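Local coordinates for inositol monophosphatase family protein (Staphylococcus aureus subsp. aureus MSSA476, PDB 4I3Y), which probably hydrolyses inositol monophosphates to inositol and phosphate in a magnesium-dependent reaction that lithium inhibits, at residues 256-259 with 260-263; 188-191 with 192-195; 10-13 with 14-17. All coordinates share one frame; numbering follows the deposited sequence.

Contact 1: residues 256-259 with 260-263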
# COMPACT_ATOMS: atom_id res chain seq x y z
N THR A 256 5.83 -22.83 6.07
CA THR A 256 5.94 -22.98 4.64
C THR A 256 6.84 -21.85 4.12
O THR A 256 7.69 -22.10 3.26
CB THR A 256 4.57 -22.91 3.93
OG1 THR A 256 3.69 -23.94 4.42
CG2 THR A 256 4.67 -22.95 2.38
N VAL A 257 6.70 -20.62 4.65
CA VAL A 257 7.49 -19.49 4.16
C VAL A 257 8.95 -19.68 4.50
O VAL A 257 9.82 -19.36 3.71
CB VAL A 257 7.01 -18.14 4.77
CG1 VAL A 257 7.94 -17.03 4.32
CG2 VAL A 257 5.56 -17.84 4.31
N LEU A 258 9.22 -20.17 5.73
CA LEU A 258 10.61 -20.35 6.15
C LEU A 258 11.29 -21.44 5.34
O LEU A 258 12.51 -21.36 5.03
CB LEU A 258 10.72 -20.77 7.64
CG LEU A 258 10.51 -19.69 8.70
CD1 LEU A 258 10.96 -20.21 10.09
CD2 LEU A 258 11.34 -18.47 8.34
N LYS A 259 10.54 -22.48 5.02
CA LYS A 259 11.14 -23.56 4.25
C LYS A 259 11.44 -23.09 2.80
O LYS A 259 12.53 -23.36 2.29
CB LYS A 259 10.33 -24.85 4.37
CG LYS A 259 9.27 -24.99 3.31
CD LYS A 259 9.32 -26.38 2.63
CE LYS A 259 7.91 -26.77 2.13
NZ LYS A 259 7.30 -25.65 1.34
N ILE A 260 10.54 -22.33 2.18
CA ILE A 260 10.87 -21.66 0.88
C ILE A 260 12.13 -20.76 0.96
O ILE A 260 12.98 -20.77 0.07
CB ILE A 260 9.70 -20.83 0.33
CG1 ILE A 260 8.55 -21.72 -0.06
CG2 ILE A 260 10.09 -20.08 -0.93
CD1 ILE A 260 7.24 -20.96 -0.23
N LEU A 261 12.23 -19.93 1.99
CA LEU A 261 13.37 -19.03 2.09
C LEU A 261 14.70 -19.81 2.20
O LEU A 261 15.74 -19.31 1.79
CB LEU A 261 13.24 -18.13 3.36
CG LEU A 261 12.28 -16.93 3.27
CD1 LEU A 261 11.98 -16.40 4.67
CD2 LEU A 261 12.79 -15.85 2.33
N ASN A 262 14.67 -20.95 2.87
CA ASN A 262 15.89 -21.63 3.22
C ASN A 262 16.25 -22.74 2.17
O ASN A 262 17.36 -23.29 2.20
CB ASN A 262 15.79 -22.19 4.65
CG ASN A 262 15.79 -21.09 5.71
OD1 ASN A 262 16.64 -20.18 5.68
ND2 ASN A 262 14.85 -21.16 6.65
N ALA A 263 15.32 -23.06 1.26
CA ALA A 263 15.51 -24.07 0.20
C ALA A 263 16.64 -23.70 -0.70
O ALA A 263 16.98 -22.51 -0.81
CB ALA A 263 14.22 -24.23 -0.64
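Ile-260 lies beside Thr-256, one turn further along helix 254-262, and the two side chains point the same way. From the Ile-260 backbone, CB stands 3.7 Å from Val-257 O. CG1 is then turned away from its own carbonyl carbon (chi1 -66°), which carries it back over the preceding turn to 3.5 Å from Thr-256 O. At the tip, CD1 comes to 4.2 Å from Thr-256 CG2. The same Thr-256 O accepts the backbone N-H of Ile-260 in a nearly straight bond, so the branch lies off the end of a carbonyl that is already engaged.

These are the last two turns of helix 254-262, the final helix of the chain in an inositol monophosphatase-type alpha/beta fold. Its apolar side rests on the five-stranded sheet through Ile-207 and Ile-247, while Ile-260 reaches Leu-178 and Ala-181 of helix 172-181.

Val-257 and Leu-261 repeat the side-by-side pairing toward strands 205-208 and 246-249, with Val-257 CG1 4.1 Å from Leu-261 CD1. Leu-258 adds its CD2 at 4.3 Å from the same Leu-261 CD1, a looser touch. Beyond this the helix ends: Asn-262 N still bonds to Leu-258 O at 3.1 Å, though bent to 136°, and the bond from Ala-263 N to Lys-259 O is weak. Asn-262 ND2 is held by a hydrogen bond to Leu-233 O.

Contact 2: residues 188-191 with 192-195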
# COMPACT_ATOMS: atom_id res chain seq x y z
N VAL A 188 3.72 -2.56 1.12
CA VAL A 188 3.50 -1.17 1.62
C VAL A 188 4.85 -0.38 1.67
O VAL A 188 4.91 0.82 1.31
CB VAL A 188 2.84 -1.17 3.03
CG1 VAL A 188 2.57 0.23 3.51
CG2 VAL A 188 1.52 -1.99 3.03
N GLY A 189 5.90 -1.04 2.17
CA GLY A 189 7.22 -0.45 2.22
C GLY A 189 7.65 0.22 3.52
O GLY A 189 8.72 0.88 3.58
N ALA A 190 6.83 0.08 4.56
CA ALA A 190 7.25 0.39 5.92
C ALA A 190 7.15 -0.88 6.75
O ALA A 190 6.10 -1.44 6.88
CB ALA A 190 6.35 1.51 6.50
N CYS A 191 8.24 -1.34 7.37
CA CYS A 191 8.22 -2.59 8.15
C CYS A 191 7.06 -2.64 9.14
O CYS A 191 6.37 -3.64 9.25
CB CYS A 191 9.54 -2.79 8.91
SG CYS A 191 9.66 -4.40 9.72
N GLY A 192 6.88 -1.57 9.91
CA GLY A 192 5.79 -1.57 10.86
C GLY A 192 4.42 -1.65 10.25
O GLY A 192 3.53 -2.20 10.85
N LEU A 193 4.23 -1.08 9.07
CA LEU A 193 2.91 -1.14 8.44
C LEU A 193 2.65 -2.49 7.76
O LEU A 193 1.52 -3.07 7.83
CB LEU A 193 2.79 -0.01 7.39
CG LEU A 193 2.71 1.38 8.09
CD1 LEU A 193 2.48 2.42 7.00
CD2 LEU A 193 1.65 1.52 9.21
N ASP A 194 3.66 -2.98 7.04
CA ASP A 194 3.52 -4.29 6.44
C ASP A 194 3.33 -5.30 7.61
O ASP A 194 2.59 -6.30 7.44
CB ASP A 194 4.78 -4.68 5.63
CG ASP A 194 4.89 -3.99 4.28
OD1 ASP A 194 4.20 -4.42 3.28
OD2 ASP A 194 5.75 -3.05 4.20
N SER A 195 3.95 -5.05 8.78
CA SER A 195 3.72 -5.99 9.94
C SER A 195 2.31 -5.95 10.43
O SER A 195 1.69 -6.99 10.69
CB SER A 195 4.67 -5.71 11.09
OG SER A 195 5.98 -5.93 10.62
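Val-188 meets Asp-194 through its backbone and its side chain at once. Its N-H reaches Asp-194 OD1 at 2.9 Å from the syn side of the carboxylate, and the two side chains run antiparallel past one another, with Val-188 CB and CG2 alongside the carboxylate. The other branch, CG1, turns to Leu-193 and lies 3.9 Å from Leu-193 CB, with the two side chains roughly perpendicular.

Gly-189 continues the clasp: its N-H meets Asp-194 OD2 at 2.9 Å, again syn and only 17° out of the carboxylate plane. Two successive amides thus each take one oxygen, which fixes the rotation of the buried carboxylate, and their N-H dipoles would be expected to stabilise its negative charge.

Ala-190 is the N-cap of helix 191-200. Its O accepts Asp-194 N in a bond of 174°, and its CB packs 4.0 Å from Leu-193 CB.

Cys-191 begins the helix, and its O is gripped twice by Ser-195. The backbone N and OG of Ser-195 approach from opposite faces of the carbonyl plane, OG at 2.7 Å from Cys-191 O. With chi1 at -62°, Ser-195 OG is folded back beside its own N, within range of that carbonyl.

Cys-191 N and Gly-189 O hydrogen-bond a glycerol, probably from crystallisation, that may mark the pocket beside the metal site. Ser-164 OG also bonds Asp-194 OD1, tying the loop-and-helix junction to strand 162-164. Asp-97 OD2 of strand 89-97 takes Gly-192 N, and Cys-191 and Ser-195 pack on His-206 and Phe-246 of strands 205-208 and 246-249.

Contact 3: residues 10-13 with 14-17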
# COMPACT_ATOMS: atom_id res chain seq x y z
N LYS A 10 4.25 4.00 38.39
CA LYS A 10 3.05 4.10 37.56
C LYS A 10 2.51 2.76 37.09
O LYS A 10 3.27 1.77 36.94
CB LYS A 10 3.35 4.95 36.36
CG LYS A 10 3.77 6.34 36.73
CD LYS A 10 4.45 6.95 35.51
CE LYS A 10 5.09 8.28 35.85
NZ LYS A 10 4.05 9.05 36.60
N THR A 11 1.21 2.71 36.84
CA THR A 11 0.66 1.54 36.24
C THR A 11 1.03 1.46 34.73
O THR A 11 1.36 2.47 34.12
CB THR A 11 -0.87 1.51 36.43
OG1 THR A 11 -1.50 2.44 35.53
CG2 THR A 11 -1.33 1.65 37.97
N LEU A 12 0.92 0.30 34.12
CA LEU A 12 1.05 0.28 32.64
C LEU A 12 0.05 1.22 31.96
O LEU A 12 0.38 1.89 30.99
CB LEU A 12 0.91 -1.16 32.07
CG LEU A 12 2.24 -1.91 31.94
CD1 LEU A 12 2.03 -3.08 31.02
CD2 LEU A 12 3.44 -1.09 31.45
N GLN A 13 -1.19 1.25 32.47
CA GLN A 13 -2.18 2.13 31.85
C GLN A 13 -1.85 3.56 32.00
O GLN A 13 -2.07 4.36 31.04
CB GLN A 13 -3.68 1.77 32.17
CG GLN A 13 -3.96 0.68 33.17
CD GLN A 13 -3.36 -0.72 32.91
OE1 GLN A 13 -3.53 -1.34 31.83
NE2 GLN A 13 -2.70 -1.23 33.93
N GLN A 14 -1.26 3.94 33.13
CA GLN A 14 -0.77 5.34 33.22
C GLN A 14 0.36 5.63 32.26
O GLN A 14 0.47 6.72 31.68
CB GLN A 14 -0.27 5.67 34.62
CG GLN A 14 -1.40 5.65 35.65
CD GLN A 14 -0.86 5.87 37.05
OE1 GLN A 14 -1.36 6.74 37.77
NE2 GLN A 14 0.13 5.09 37.45
N ILE A 15 1.24 4.66 32.10
CA ILE A 15 2.28 4.90 31.10
C ILE A 15 1.61 4.97 29.70
O ILE A 15 1.88 5.88 28.91
CB ILE A 15 3.38 3.82 31.16
CG1 ILE A 15 3.96 3.69 32.62
CG2 ILE A 15 4.40 4.14 30.07
CD1 ILE A 15 4.90 2.48 32.85
N ASP A 16 0.75 4.00 29.41
CA ASP A 16 0.08 4.01 28.08
C ASP A 16 -0.61 5.34 27.81
O ASP A 16 -0.51 5.90 26.68
CB ASP A 16 -0.90 2.85 27.94
CG ASP A 16 -1.52 2.79 26.58
OD1 ASP A 16 -0.78 2.68 25.56
OD2 ASP A 16 -2.75 2.85 26.53
N LYS A 17 -1.32 5.86 28.83
CA LYS A 17 -1.98 7.15 28.74
C LYS A 17 -0.99 8.26 28.36
O LYS A 17 -1.26 9.06 27.42
CB LYS A 17 -2.69 7.49 30.06
CG LYS A 17 -3.26 8.91 30.08
CD LYS A 17 -4.50 8.96 30.97
CE LYS A 17 -4.91 10.38 31.35
NZ LYS A 17 -6.20 10.69 30.69
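The N-terminal cap of the long helix 12-35 is built by Thr-11, whose OG1 accepts the N-H of Gln-14 at 2.8 Å. The bond is fairly straight, 159° at the hydrogen, and it occupies an amide of the first turn. The threonine hydroxyl can do this because chi1 of 75° sets OG1 between its own backbone N and carbonyl carbon, facing the start of the helix. Gln-14 CG passes close to the same oxygen, the glutamine side chain lying roughly square to that of Thr-11.

Behind the cap the regular bonding begins, Ile-15 N giving its hydrogen to Thr-11 O at 3.0 Å. Ile-15 CG1 is turned back toward the helix start and comes up to the oxygen end of that carbonyl, 3.2 Å from Thr-11 O. It also approaches Lys-10 CB at 4.0 Å, so the residue before the cap leans its aliphatic base on the isoleucine. At the tip of Ile-15, CD1 meets Leu-12 CD2 at 4.1 Å. This pair faces the large sheet, with Leu-123 of strand 120-128 against both side chains and Phe-68 beside Ile-15.

Asp-16 N bonds Leu-12 O at 2.7 Å, while its carboxylate, with CG anti to the backbone N (chi1 -176°), is bound by the sheet. There OD1 is hydrogen-bonded to Tyr-125 OH, and OD2 forms a salt bridge to Lys-136 NZ. The threonine N-cap, a side-chain oxygen accepting a first-turn amide, is a standard helix-start motif, set here at the edge of the layered alpha/beta fold of the family.

How the contacts relate
The three contacts follow one another in the order 3, 2, 1 along the chain, and none touches another. Contacts 3 and 2 both lie at helix starts, each with an N-cap residue, whereas contact 1 lies at a helix end. Contact 2 is the central one, its centre about 7 Å from the centre of the chain, with the side chain of Ala-190 about 9 Å from a magnesium ion; Glu-76, Asp-94 and Ile-96 are among the metal ligands. Contacts 1 and 3 lie on opposite sides of the chain's centre, their own centres about 40 Å apart. Centre to centre, contact 2 is about 21 Å from contact 1 and about 27 Å from contact 3.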